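Local coordinates for protein phenol hydroxylase component phL (Pseudomonas stutzeri, PDB 3U52) that probably serves as a largely helical subunit of the hydroxylase component of a bacterial multicomponent phenol hydroxylase, the enzyme that hydroxylates phenol, at residues N58-T63 with D143-T148; E68-V73 with K269-E274; L131-N136 with M158-I163; G224-L229 with E295-L300; W289-Y294 with E312-L317. All blocks are in the same frame, centred on the assembly; numbering follows the deposited sequence.

Contact 1 (N58-T63 with D143-T148)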
# COMPACT_ATOMS: atom_id res chain seq x y z
N ASN D 58 -17.18 30.60 10.93
CA ASN D 58 -17.01 30.49 9.43
C ASN D 58 -17.54 31.73 8.64
O ASN D 58 -18.46 31.62 7.78
CB ASN D 58 -17.63 29.18 8.88
CG ASN D 58 -17.00 27.87 9.48
OD1 ASN D 58 -16.21 27.91 10.44
ND2 ASN D 58 -17.36 26.70 8.90
N ASP D 59 -16.98 32.90 8.93
CA ASP D 59 -17.53 34.17 8.42
C ASP D 59 -16.51 34.81 7.51
O ASP D 59 -15.44 35.16 7.97
CB ASP D 59 -17.85 35.10 9.59
CG ASP D 59 -18.65 36.36 9.16
OD1 ASP D 59 -18.48 36.85 8.02
OD2 ASP D 59 -19.44 36.88 10.00
N PRO D 60 -16.83 34.97 6.21
CA PRO D 60 -15.82 35.58 5.28
C PRO D 60 -15.52 37.07 5.52
O PRO D 60 -14.53 37.59 5.00
CB PRO D 60 -16.43 35.35 3.89
CG PRO D 60 -17.91 35.22 4.13
CD PRO D 60 -18.05 34.53 5.50
N THR D 61 -16.36 37.71 6.33
CA THR D 61 -16.15 39.10 6.72
C THR D 61 -15.10 39.30 7.80
O THR D 61 -14.87 40.45 8.17
CB THR D 61 -17.52 39.86 7.04
OG1 THR D 61 -18.16 39.33 8.22
CG2 THR D 61 -18.51 39.70 5.87
N ARG D 62 -14.43 38.24 8.26
CA ARG D 62 -13.26 38.39 9.17
C ARG D 62 -12.11 39.10 8.48
O ARG D 62 -11.19 39.58 9.15
CB ARG D 62 -12.74 37.07 9.77
CG ARG D 62 -13.63 36.54 10.86
CD ARG D 62 -13.03 35.41 11.77
NE ARG D 62 -13.90 35.37 12.93
CZ ARG D 62 -15.00 34.64 13.01
NH1 ARG D 62 -15.73 34.72 14.11
NH2 ARG D 62 -15.32 33.77 12.02
N THR D 63 -12.18 39.16 7.15
CA THR D 63 -11.29 40.01 6.37
C THR D 63 -12.08 41.07 5.60
O THR D 63 -13.22 40.85 5.22
CB THR D 63 -10.40 39.19 5.41
OG1 THR D 63 -9.46 40.06 4.77
CG2 THR D 63 -11.18 38.47 4.39
N ASP D 143 -9.36 31.16 10.75
CA ASP D 143 -10.24 32.29 10.32
C ASP D 143 -10.71 32.28 8.87
O ASP D 143 -11.79 32.79 8.60
CB ASP D 143 -9.58 33.65 10.58
CG ASP D 143 -9.61 34.05 12.05
OD1 ASP D 143 -10.15 33.30 12.87
OD2 ASP D 143 -9.10 35.13 12.39
N ALA D 144 -9.87 31.75 7.97
CA ALA D 144 -10.18 31.68 6.56
C ALA D 144 -11.33 30.70 6.31
O ALA D 144 -11.36 29.64 6.94
CB ALA D 144 -8.91 31.22 5.77
N THR D 145 -12.26 31.00 5.41
CA THR D 145 -13.44 30.13 5.24
C THR D 145 -13.19 28.95 4.23
O THR D 145 -13.65 27.84 4.46
CB THR D 145 -14.73 30.93 4.87
OG1 THR D 145 -14.44 31.79 3.77
CG2 THR D 145 -15.18 31.79 6.05
N ALA D 146 -12.47 29.20 3.16
CA ALA D 146 -12.30 28.18 2.12
C ALA D 146 -11.25 27.16 2.56
O ALA D 146 -10.19 27.52 3.08
CB ALA D 146 -11.88 28.86 0.84
N THR D 147 -11.56 25.88 2.38
CA THR D 147 -10.58 24.79 2.67
C THR D 147 -9.28 24.94 1.90
O THR D 147 -8.24 24.70 2.45
CB THR D 147 -11.19 23.38 2.46
OG1 THR D 147 -12.21 23.23 3.44
CG2 THR D 147 -10.14 22.27 2.67
N THR D 148 -9.35 25.42 0.65
CA THR D 148 -8.16 25.63 -0.18
C THR D 148 -7.24 26.65 0.47
O THR D 148 -6.02 26.52 0.40
CB THR D 148 -8.48 26.12 -1.63
OG1 THR D 148 -9.31 27.30 -1.56
CG2 THR D 148 -9.21 25.07 -2.47
O HOH W 1 -12.84 34.76 6.75
O HOH W 2 -14.23 32.38 10.01
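Thr-145 turns its methyl CG2 anti to its carbonyl carbon (chi1 51°). This lays CG2 against the backbone of Asn-58, Asp-59 and Pro-60, 3.5 Å from Asn-58 C. Arg-62 has CG beside its own backbone N (chi1 -75°), and the chain then runs extended to NE. The side chains of Arg-62 and Asp-143 cross at about a right angle, Arg-62 CD lying 3.7 Å from Asp-143 CG. The two flat groups are 30° apart. Asp-143 OD1 lies off the guanidinium plane, where the N-H groups are not directed, and Arg-62 NE stays 4.3 Å from Asp-143 OD1. Both groups have firmer partners outside: Arg-62 NH1 pairs with Asp-52 and NH2 bonds Thr-56 O, while Asp-143 OD2 pairs with Lys-139.

No direct hydrogen bond crosses; two waters do the work. One donates to Asp-143 O and Asp-59 O, at 2.9 Å from each. The other donates to Asp-143 O at 2.8 Å and accepts from Asp-59 N and from Arg-62 NH2, the latter at 2.7 Å. Asp-143 O is thus held by both waters. Asp-59 OD1 accepts from Thr-61 N at 2.8 Å, an Asx turn just ahead of the 3-10 turn 60-62.

The site joins a surface loop to the turn between helices 126-143 and 147-175, and Asn-58 OD1 also bonds a basic side chain of another protein's chain. The chemistry implies a hydrated joint: Arg-62 and Asp-143 probably attract through charge alone, and water carries the directed bonds.

Contact 2 (E68-V73 with K269-E274)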
# COMPACT_ATOMS: atom_id res chain seq x y z
N GLU D 68 -15.75 37.08 -4.90
CA GLU D 68 -16.94 36.40 -5.38
C GLU D 68 -16.86 34.94 -4.93
O GLU D 68 -17.85 34.37 -4.48
CB GLU D 68 -17.06 36.50 -6.91
CG GLU D 68 -18.40 35.93 -7.45
CD GLU D 68 -18.22 35.03 -8.70
OE1 GLU D 68 -18.58 35.48 -9.82
OE2 GLU D 68 -17.72 33.87 -8.56
N ASP D 69 -15.67 34.36 -4.99
CA ASP D 69 -15.51 32.93 -4.70
C ASP D 69 -14.12 32.65 -4.11
O ASP D 69 -13.16 32.67 -4.83
CB ASP D 69 -15.72 32.16 -6.01
CG ASP D 69 -15.75 30.67 -5.82
OD1 ASP D 69 -15.53 30.19 -4.69
OD2 ASP D 69 -15.99 29.96 -6.84
N TRP D 70 -14.02 32.38 -2.80
CA TRP D 70 -12.68 32.16 -2.19
C TRP D 70 -11.90 30.93 -2.72
O TRP D 70 -10.67 30.86 -2.60
CB TRP D 70 -12.74 32.14 -0.67
CG TRP D 70 -12.58 33.49 -0.04
CD1 TRP D 70 -13.55 34.23 0.59
CD2 TRP D 70 -11.37 34.27 0.04
NE1 TRP D 70 -13.02 35.42 1.05
CE2 TRP D 70 -11.68 35.47 0.73
CE3 TRP D 70 -10.05 34.08 -0.43
CZ2 TRP D 70 -10.73 36.48 0.97
CZ3 TRP D 70 -9.10 35.07 -0.18
CH2 TRP D 70 -9.46 36.27 0.51
N CYS D 71 -12.63 29.93 -3.25
CA CYS D 71 -12.03 28.82 -4.03
C CYS D 71 -11.37 29.20 -5.36
O CYS D 71 -10.78 28.34 -6.00
CB CYS D 71 -13.05 27.74 -4.31
SG CYS D 71 -13.67 27.09 -2.82
N ALA D 72 -11.50 30.46 -5.79
CA ALA D 72 -10.61 30.99 -6.82
C ALA D 72 -9.14 30.87 -6.37
O ALA D 72 -8.23 30.76 -7.20
CB ALA D 72 -10.92 32.46 -7.10
N VAL D 73 -8.89 30.93 -5.06
CA VAL D 73 -7.53 30.77 -4.57
C VAL D 73 -7.29 29.28 -4.41
O VAL D 73 -7.94 28.63 -3.59
CB VAL D 73 -7.28 31.53 -3.25
CG1 VAL D 73 -5.96 31.11 -2.63
CG2 VAL D 73 -7.30 33.05 -3.48
N LYS D 269 -2.09 36.80 -6.77
CA LYS D 269 -2.63 37.05 -8.11
C LYS D 269 -4.15 37.03 -8.17
O LYS D 269 -4.75 37.86 -8.85
CB LYS D 269 -2.13 36.06 -9.15
CG LYS D 269 -0.71 36.32 -9.64
CD LYS D 269 -0.45 35.58 -10.98
CE LYS D 269 -0.30 36.55 -12.15
NZ LYS D 269 0.96 37.36 -11.99
N ALA D 270 -4.77 36.09 -7.46
CA ALA D 270 -6.23 35.92 -7.49
C ALA D 270 -6.93 36.99 -6.67
O ALA D 270 -7.98 37.49 -7.09
CB ALA D 270 -6.62 34.52 -7.03
N VAL D 271 -6.35 37.37 -5.52
CA VAL D 271 -6.95 38.40 -4.64
C VAL D 271 -6.80 39.84 -5.24
O VAL D 271 -7.76 40.59 -5.33
CB VAL D 271 -6.39 38.29 -3.20
CG1 VAL D 271 -6.99 39.33 -2.30
CG2 VAL D 271 -6.72 36.92 -2.62
N ALA D 272 -5.59 40.18 -5.67
CA ALA D 272 -5.34 41.43 -6.39
C ALA D 272 -6.11 41.55 -7.75
O ALA D 272 -6.69 42.59 -8.04
CB ALA D 272 -3.86 41.64 -6.59
N GLY D 273 -6.13 40.51 -8.55
CA GLY D 273 -6.88 40.50 -9.81
C GLY D 273 -8.38 40.53 -9.67
O GLY D 273 -9.09 40.81 -10.63
N GLU D 274 -8.91 40.24 -8.48
CA GLU D 274 -10.35 40.22 -8.30
C GLU D 274 -10.99 41.63 -8.55
O GLU D 274 -11.95 41.74 -9.29
CB GLU D 274 -10.70 39.70 -6.92
CG GLU D 274 -12.22 39.71 -6.59
CD GLU D 274 -12.94 38.42 -6.98
OE1 GLU D 274 -12.32 37.53 -7.58
OE2 GLU D 274 -14.15 38.30 -6.64
O HOH W 3 -13.79 34.96 -6.82
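The backbone N-H of Glu-68 points almost straight at Glu-274 OE2. The bond is 2.7 Å from Glu-68 N to Glu-274 OE2, with an angle of 176° at the hydrogen. The donor comes from above the carboxylate plane, 35° out of it. Glu-274 reaches this place because its chain bends at chi2 (90°), which brings the carboxylate round to the loop. The other oxygen of Glu-274 is used too. A water donates to Glu-274 OE1 at 3.1 Å and accepts from Asp-69 N at 2.7 Å. One carboxylate therefore serves two successive backbone N-H groups, the second through water.

Farther along, the contact turns apolar. Val-73 CG2 rests on Ala-270 CB at 3.9 Å and on Val-271 CG2 at 4.0 Å. Val-271 CG2 also comes obliquely to the indole, 3.9 Å from Trp-70 CZ3. Ala-270 points its CB toward the loop, where it also lies near Ala-72 O.

The loop 68-73 contains the 3-10 turn 70-72, and Asp-69 OD2 pairs with Arg-23. The C-terminal part of helix 251-274 packs against one side of this loop. Helix 147-175 meets Val-73 through Val-149 and Met-152, and helix 211-240 meets Trp-70 and Val-271 through Phe-212.

Contact 3 (L131-N136 with M158-I163)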
# COMPACT_ATOMS: atom_id res chain seq x y z
N LEU D 131 8.44 31.11 15.21
CA LEU D 131 7.39 30.85 16.17
C LEU D 131 6.26 31.82 15.91
O LEU D 131 5.12 31.39 15.75
CB LEU D 131 7.86 30.98 17.62
CG LEU D 131 6.68 30.53 18.51
CD1 LEU D 131 6.34 29.06 18.31
CD2 LEU D 131 7.01 30.72 19.90
N GLY D 132 6.56 33.13 15.85
CA GLY D 132 5.55 34.14 15.45
C GLY D 132 4.79 33.73 14.20
O GLY D 132 3.54 33.83 14.17
N ALA D 133 5.51 33.28 13.16
CA ALA D 133 4.90 32.88 11.87
C ALA D 133 4.06 31.60 12.00
O ALA D 133 3.01 31.49 11.38
CB ALA D 133 5.96 32.67 10.79
N ASN D 134 4.52 30.63 12.79
CA ASN D 134 3.65 29.51 13.17
C ASN D 134 2.33 30.02 13.79
O ASN D 134 1.25 29.61 13.37
CB ASN D 134 4.39 28.55 14.12
CG ASN D 134 3.48 27.58 14.83
OD1 ASN D 134 3.17 27.77 16.01
ND2 ASN D 134 3.06 26.51 14.13
N MET D 135 2.42 30.93 14.76
CA MET D 135 1.21 31.40 15.46
C MET D 135 0.27 32.17 14.51
O MET D 135 -0.97 31.98 14.53
CB MET D 135 1.56 32.22 16.70
CG MET D 135 2.35 31.46 17.76
SD MET D 135 2.74 32.61 19.07
CE MET D 135 1.08 32.87 19.74
N ASN D 136 0.85 33.01 13.65
CA ASN D 136 0.05 33.80 12.69
C ASN D 136 -0.68 32.95 11.66
O ASN D 136 -1.82 33.21 11.32
CB ASN D 136 0.91 34.83 11.98
CG ASN D 136 1.39 35.92 12.91
OD1 ASN D 136 2.43 36.57 12.69
ND2 ASN D 136 0.64 36.12 13.98
N MET D 158 2.90 24.74 10.18
CA MET D 158 3.64 23.57 10.63
C MET D 158 5.08 23.54 10.07
O MET D 158 6.00 23.21 10.80
CB MET D 158 2.85 22.28 10.35
CG MET D 158 1.50 22.15 11.16
SD MET D 158 1.53 22.87 12.85
CE MET D 158 0.62 24.46 12.66
N ASP D 159 5.28 23.96 8.83
CA ASP D 159 6.63 24.14 8.25
C ASP D 159 7.44 25.14 9.08
O ASP D 159 8.61 24.93 9.31
CB ASP D 159 6.51 24.73 6.86
CG ASP D 159 5.88 23.77 5.84
OD1 ASP D 159 5.86 22.55 6.10
OD2 ASP D 159 5.40 24.25 4.79
N ARG D 160 6.81 26.23 9.53
CA ARG D 160 7.53 27.27 10.31
C ARG D 160 8.01 26.72 11.63
O ARG D 160 9.11 27.04 12.06
CB ARG D 160 6.70 28.57 10.54
CG ARG D 160 6.01 29.17 9.35
CD ARG D 160 6.96 29.35 8.13
NE ARG D 160 7.91 30.45 8.30
CZ ARG D 160 7.71 31.70 7.91
NH1 ARG D 160 6.59 32.06 7.27
NH2 ARG D 160 8.65 32.61 8.14
N LEU D 161 7.19 25.90 12.28
CA LEU D 161 7.60 25.22 13.50
C LEU D 161 8.77 24.25 13.23
O LEU D 161 9.72 24.25 13.98
CB LEU D 161 6.44 24.44 14.07
CG LEU D 161 6.79 23.57 15.27
CD1 LEU D 161 7.21 24.52 16.45
CD2 LEU D 161 5.63 22.61 15.64
N GLY D 162 8.68 23.46 12.16
CA GLY D 162 9.80 22.61 11.68
C GLY D 162 11.07 23.41 11.42
O GLY D 162 12.13 23.03 11.87
N ILE D 163 10.96 24.54 10.72
CA ILE D 163 12.14 25.39 10.50
C ILE D 163 12.76 25.93 11.81
O ILE D 163 13.98 25.92 12.00
CB ILE D 163 11.82 26.52 9.51
CG1 ILE D 163 11.65 25.93 8.11
CG2 ILE D 163 12.95 27.57 9.49
CD1 ILE D 163 10.90 26.81 7.21
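Asn-134 and Arg-160 face each other in an antiparallel helix hairpin, where helices 126-143 and 147-175 are joined by a short turn. Locally the axes come within 7.9 Å and make an angle of 164°. At this spacing the Ala-133 methyl comes directly onto the Arg-160 side chain. Its CB sits over one face of the Arg-160 guanidinium, above the centre, 3.5 Å from Arg-160 CZ. The Arg-160 chain bends at both chi2 and chi3 (-50° and -73°), which folds the flat group back over the alanine. Arg-160 CB meanwhile packs against the backbone, 3.7 Å from Asn-134 N. The charged end is held by two acids: NH1 pairs with Asp-223 and NE with Glu-130. These bonds would fix the group's rotation while Ala-133 lies on its face.

Asn-134 lies alongside Leu-161, both pointing the same way, with Asn-134 ND2 4.0 Å from Leu-161 CB. The bent Met-158 chain brings its methyl to the same amide, Met-158 CE lying 3.5 Å from Asn-134 ND2. This nitrogen also bonds Gly-157 O and a polar side chain of another protein's chain.

All five touching residues are buried. Helix 211-240 lies against the hairpin through Gln-218 on Ala-133 and Tyr-227 on Arg-160. Helix 251-274 packs on Arg-160 and Ile-163 with Trp-256. Another protein of the assembly meets Leu-131, Met-135 and Met-158.

Contact 4 (G224-L229 with E295-L300)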
# COMPACT_ATOMS: atom_id res chain seq x y z
N GLY D 224 9.24 37.56 2.39
CA GLY D 224 9.74 37.86 1.08
C GLY D 224 10.96 38.77 1.04
O GLY D 224 11.57 38.98 -0.02
N MET D 225 11.32 39.32 2.20
CA MET D 225 12.55 40.08 2.34
C MET D 225 13.49 39.30 3.22
O MET D 225 14.68 39.20 2.91
CB MET D 225 12.26 41.46 2.98
CG MET D 225 12.09 42.60 1.98
SD MET D 225 11.94 44.20 2.83
CE MET D 225 10.22 44.14 3.34
N MET D 226 12.96 38.73 4.31
CA MET D 226 13.79 37.98 5.27
C MET D 226 14.53 36.75 4.71
O MET D 226 15.73 36.57 4.96
CB MET D 226 12.97 37.54 6.48
CG MET D 226 13.77 36.74 7.48
SD MET D 226 12.84 36.50 8.99
CE MET D 226 11.63 35.30 8.37
N TYR D 227 13.78 35.89 4.03
CA TYR D 227 14.36 34.66 3.50
C TYR D 227 15.49 34.94 2.51
O TYR D 227 16.55 34.37 2.66
CB TYR D 227 13.26 33.72 2.96
CG TYR D 227 12.77 32.84 4.07
CD1 TYR D 227 11.90 33.32 5.02
CD2 TYR D 227 13.28 31.53 4.21
CE1 TYR D 227 11.47 32.53 6.06
CE2 TYR D 227 12.87 30.71 5.26
CZ TYR D 227 11.97 31.23 6.17
OH TYR D 227 11.56 30.44 7.19
N PRO D 228 15.27 35.81 1.49
CA PRO D 228 16.44 36.15 0.64
C PRO D 228 17.61 36.76 1.42
O PRO D 228 18.74 36.35 1.21
CB PRO D 228 15.87 37.14 -0.39
CG PRO D 228 14.33 36.75 -0.46
CD PRO D 228 14.03 36.48 1.01
N LEU D 229 17.34 37.70 2.33
CA LEU D 229 18.42 38.34 3.08
C LEU D 229 19.23 37.31 3.84
O LEU D 229 20.45 37.30 3.79
CB LEU D 229 17.90 39.41 4.05
CG LEU D 229 18.95 40.11 4.94
CD1 LEU D 229 19.95 40.91 4.12
CD2 LEU D 229 18.23 41.01 5.94
N GLU D 295 12.68 48.03 8.05
CA GLU D 295 13.32 48.59 9.23
C GLU D 295 13.65 47.53 10.30
O GLU D 295 14.63 47.67 11.05
CB GLU D 295 12.50 49.78 9.77
CG GLU D 295 11.73 49.54 11.07
CD GLU D 295 11.27 50.84 11.77
OE1 GLU D 295 11.73 51.05 12.92
OE2 GLU D 295 10.47 51.62 11.16
N ALA D 296 12.85 46.45 10.36
CA ALA D 296 13.14 45.34 11.29
C ALA D 296 14.34 44.49 10.87
O ALA D 296 15.05 43.93 11.71
CB ALA D 296 11.90 44.49 11.48
N LEU D 297 14.55 44.37 9.56
CA LEU D 297 15.68 43.65 9.01
C LEU D 297 16.96 44.47 8.96
O LEU D 297 18.03 43.92 8.87
CB LEU D 297 15.33 43.17 7.61
CG LEU D 297 14.23 42.10 7.63
CD1 LEU D 297 13.69 41.92 6.27
CD2 LEU D 297 14.75 40.73 8.25
N LYS D 298 16.84 45.80 9.00
CA LYS D 298 18.01 46.69 8.83
C LYS D 298 19.17 46.42 9.84
O LYS D 298 20.31 46.24 9.42
CB LYS D 298 17.54 48.16 8.81
CG LYS D 298 18.56 49.27 8.52
CD LYS D 298 17.77 50.50 7.91
CE LYS D 298 18.02 51.81 8.65
NZ LYS D 298 19.45 52.27 8.51
N PRO D 299 18.88 46.36 11.15
CA PRO D 299 20.03 46.06 12.04
C PRO D 299 20.71 44.70 11.81
O PRO D 299 21.92 44.54 12.09
CB PRO D 299 19.43 46.11 13.45
CG PRO D 299 18.02 46.43 13.33
CD PRO D 299 17.62 46.55 11.89
N LEU D 300 19.95 43.70 11.33
CA LEU D 300 20.53 42.43 10.98
C LEU D 300 21.42 42.55 9.74
O LEU D 300 22.51 41.98 9.71
CB LEU D 300 19.43 41.38 10.75
CG LEU D 300 19.83 39.93 10.41
CD1 LEU D 300 20.55 39.24 11.62
CD2 LEU D 300 18.62 39.11 9.98
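Leu-297 is the bump of this contact, and the hollow lies between Met-225, Met-226 and Leu-229. Two helices of the all-helical fold, 211-240 and 276-302, run side by side here. Their local directions differ by only 15°, and their local axes come no closer than 10.5 Å. Leu-297 fills that gap with its branched end. CD1 enters beside the root of Met-225, 3.6 Å from Met-225 CB, and close to the backbone N of Met-226. Leu-297 CD2 turns to Met-226, 4.1 Å from Met-226 CB. The side chains of Met-226 and Leu-297 cross at about a right angle.

Leu-229 packs one turn on. Its chain holds CG anti to the backbone N (chi1 178°) and slides past Leu-297 in the opposite direction. Its tip also approaches the next leucine, with Leu-229 CD2 4.5 Å from Leu-300 CD2. All five of these side chains are buried, and the side-chain contacts are all apolar. The same turn carries Tyr-227, which lines the xenon pocket and whose OH bonds Glu-130. Leu-229 CD2 lies against the base of the bump, 4.0 Å from Leu-297 CB.

Contact 5 (W289-Y294 with E312-L317)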
# COMPACT_ATOMS: atom_id res chain seq x y z
N TRP D 289 2.97 48.40 6.24
CA TRP D 289 3.80 47.33 6.80
C TRP D 289 5.12 47.07 6.13
O TRP D 289 6.06 46.65 6.80
CB TRP D 289 3.00 46.02 6.81
CG TRP D 289 1.86 45.98 7.77
CD1 TRP D 289 0.54 46.12 7.48
CD2 TRP D 289 1.94 45.71 9.15
NE1 TRP D 289 -0.21 45.95 8.62
CE2 TRP D 289 0.64 45.69 9.65
CE3 TRP D 289 3.00 45.43 10.03
CZ2 TRP D 289 0.36 45.44 10.99
CZ3 TRP D 289 2.73 45.19 11.34
CH2 TRP D 289 1.42 45.20 11.82
N GLU D 290 5.22 47.27 4.82
CA GLU D 290 6.49 46.94 4.15
C GLU D 290 7.74 47.68 4.72
O GLU D 290 8.79 47.05 4.90
CB GLU D 290 6.37 47.03 2.61
CG GLU D 290 7.63 46.61 1.86
CD GLU D 290 8.63 47.78 1.66
OE1 GLU D 290 8.41 48.86 2.26
OE2 GLU D 290 9.63 47.63 0.90
N PRO D 291 7.63 49.01 5.01
CA PRO D 291 8.76 49.71 5.60
C PRO D 291 9.05 49.27 7.03
O PRO D 291 10.14 49.44 7.51
CB PRO D 291 8.30 51.19 5.60
CG PRO D 291 7.18 51.26 4.61
CD PRO D 291 6.51 49.92 4.71
N GLN D 292 8.07 48.71 7.74
CA GLN D 292 8.35 48.16 9.06
C GLN D 292 9.15 46.86 8.97
O GLN D 292 10.00 46.61 9.81
CB GLN D 292 7.06 47.90 9.80
CG GLN D 292 6.34 49.19 10.14
CD GLN D 292 5.11 48.93 10.91
OE1 GLN D 292 5.18 48.43 12.04
NE2 GLN D 292 3.96 49.25 10.33
N ALA D 293 8.87 46.07 7.93
CA ALA D 293 9.61 44.85 7.60
C ALA D 293 11.06 45.17 7.24
O ALA D 293 11.99 44.52 7.73
CB ALA D 293 8.91 44.10 6.45
N TYR D 294 11.24 46.20 6.42
CA TYR D 294 12.58 46.67 6.06
C TYR D 294 13.35 47.20 7.26
O TYR D 294 14.52 46.86 7.49
CB TYR D 294 12.43 47.79 5.03
CG TYR D 294 13.72 48.47 4.68
CD1 TYR D 294 14.55 47.93 3.69
CD2 TYR D 294 14.12 49.66 5.33
CE1 TYR D 294 15.75 48.57 3.34
CE2 TYR D 294 15.32 50.30 5.00
CZ TYR D 294 16.12 49.76 3.99
OH TYR D 294 17.28 50.38 3.64
N GLU D 312 18.81 45.16 -1.91
CA GLU D 312 18.53 44.23 -3.01
C GLU D 312 17.35 43.29 -2.74
O GLU D 312 16.64 42.92 -3.66
CB GLU D 312 19.75 43.37 -3.31
CG GLU D 312 20.96 44.15 -3.78
CD GLU D 312 22.14 43.23 -3.99
OE1 GLU D 312 22.23 42.25 -3.23
OE2 GLU D 312 22.94 43.48 -4.93
N ALA D 313 17.16 42.91 -1.48
CA ALA D 313 16.05 42.02 -1.13
C ALA D 313 14.76 42.81 -1.24
O ALA D 313 13.74 42.28 -1.72
CB ALA D 313 16.23 41.42 0.27
N ARG D 314 14.81 44.10 -0.87
CA ARG D 314 13.67 44.98 -1.00
C ARG D 314 13.30 45.19 -2.46
O ARG D 314 12.12 45.27 -2.82
CB ARG D 314 13.93 46.32 -0.31
CG ARG D 314 12.70 47.14 -0.12
CD ARG D 314 13.04 48.47 0.46
NE ARG D 314 11.88 49.03 1.14
CZ ARG D 314 11.93 50.10 1.92
NH1 ARG D 314 13.09 50.73 2.09
NH2 ARG D 314 10.83 50.54 2.52
N ALA D 315 14.33 45.28 -3.31
CA ALA D 315 14.12 45.51 -4.73
C ALA D 315 13.49 44.25 -5.33
O ALA D 315 12.59 44.35 -6.14
CB ALA D 315 15.45 45.82 -5.44
N GLU D 316 13.99 43.09 -4.92
CA GLU D 316 13.40 41.80 -5.36
C GLU D 316 11.91 41.65 -4.95
O GLU D 316 11.07 41.33 -5.80
CB GLU D 316 14.27 40.63 -4.89
CG GLU D 316 15.71 40.66 -5.50
CD GLU D 316 16.70 39.70 -4.78
OE1 GLU D 316 17.95 39.82 -5.00
OE2 GLU D 316 16.24 38.84 -4.01
N LEU D 317 11.57 41.95 -3.70
CA LEU D 317 10.16 42.02 -3.28
C LEU D 317 9.33 43.03 -4.10
O LEU D 317 8.18 42.77 -4.46
CB LEU D 317 10.02 42.32 -1.78
CG LEU D 317 8.59 42.44 -1.24
CD1 LEU D 317 7.88 41.09 -1.41
CD2 LEU D 317 8.56 42.91 0.24
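Arg-314 and Glu-290 form a two-bonded, side-on salt bridge. Arg-314 NE donates to Glu-290 OE2 at 2.7 Å, and Arg-314 NH2 donates to Glu-290 OE1 at 3.0 Å. Both bonds are nearly straight, and both meet the carboxylate oxygens on the syn side, somewhat out of the carboxylate plane. Each oxygen lies close to the guanidinium plane, yet the two flat groups are 25° apart, a modest twist. Arg-314 runs extended from CG to NE, with CG anti to the backbone N (chi1 -166°), and spans the gap between the helices.

The same guanidinium lies flat on the Tyr-294 ring. The planes differ by 18°, and Arg-314 CZ is 4.0 Å from the ring centroid, a cation-pi stack. Arg-314 NH1 sits over the middle of the ring, 3.5 Å from Tyr-294 CG. The acid at one edge and the ring on one face together probably fix how the guanidinium is turned. Tyr-294 OH bonds Asn-311.

This is a helix hairpin: helices 276-302 and 307-322 run roughly antiparallel, with local axes 11.6 Å apart at their closest, a distance the extended arginine bridges. Helix 276-302 is kinked near Pro-291, whose CB lies 4.0 Å from Arg-314 NH2. Farther in, Leu-317 slides past Glu-290 in the opposite direction, Leu-317 CD2 packing 4.1 Å from Glu-290 CG.

Contacts 4 and 5 share helix 276-302, with centres about 7 Å apart. Met-225 joins them: its CE packs 3.4 Å from Ala-293 CB and also reaches Leu-317. Contacts 3 and 4 meet through Tyr-227, whose CE1 is 3.5 Å from Arg-160 NH2. Tyr-227 lines the xenon pocket with Asp-232 and Tyr-257, and the Leu-229 side chain is about 9 Å from a xenon. Contacts 1 and 2 touch near the start of helix 147-175, where Thr-148 OG1 and Val-73 O probably bond at 2.8 Å. That helix continues into contact 3, about 20 Å from contact 1 between centres. Contacts 1 and 4 lie on opposite sides of the chain's centre.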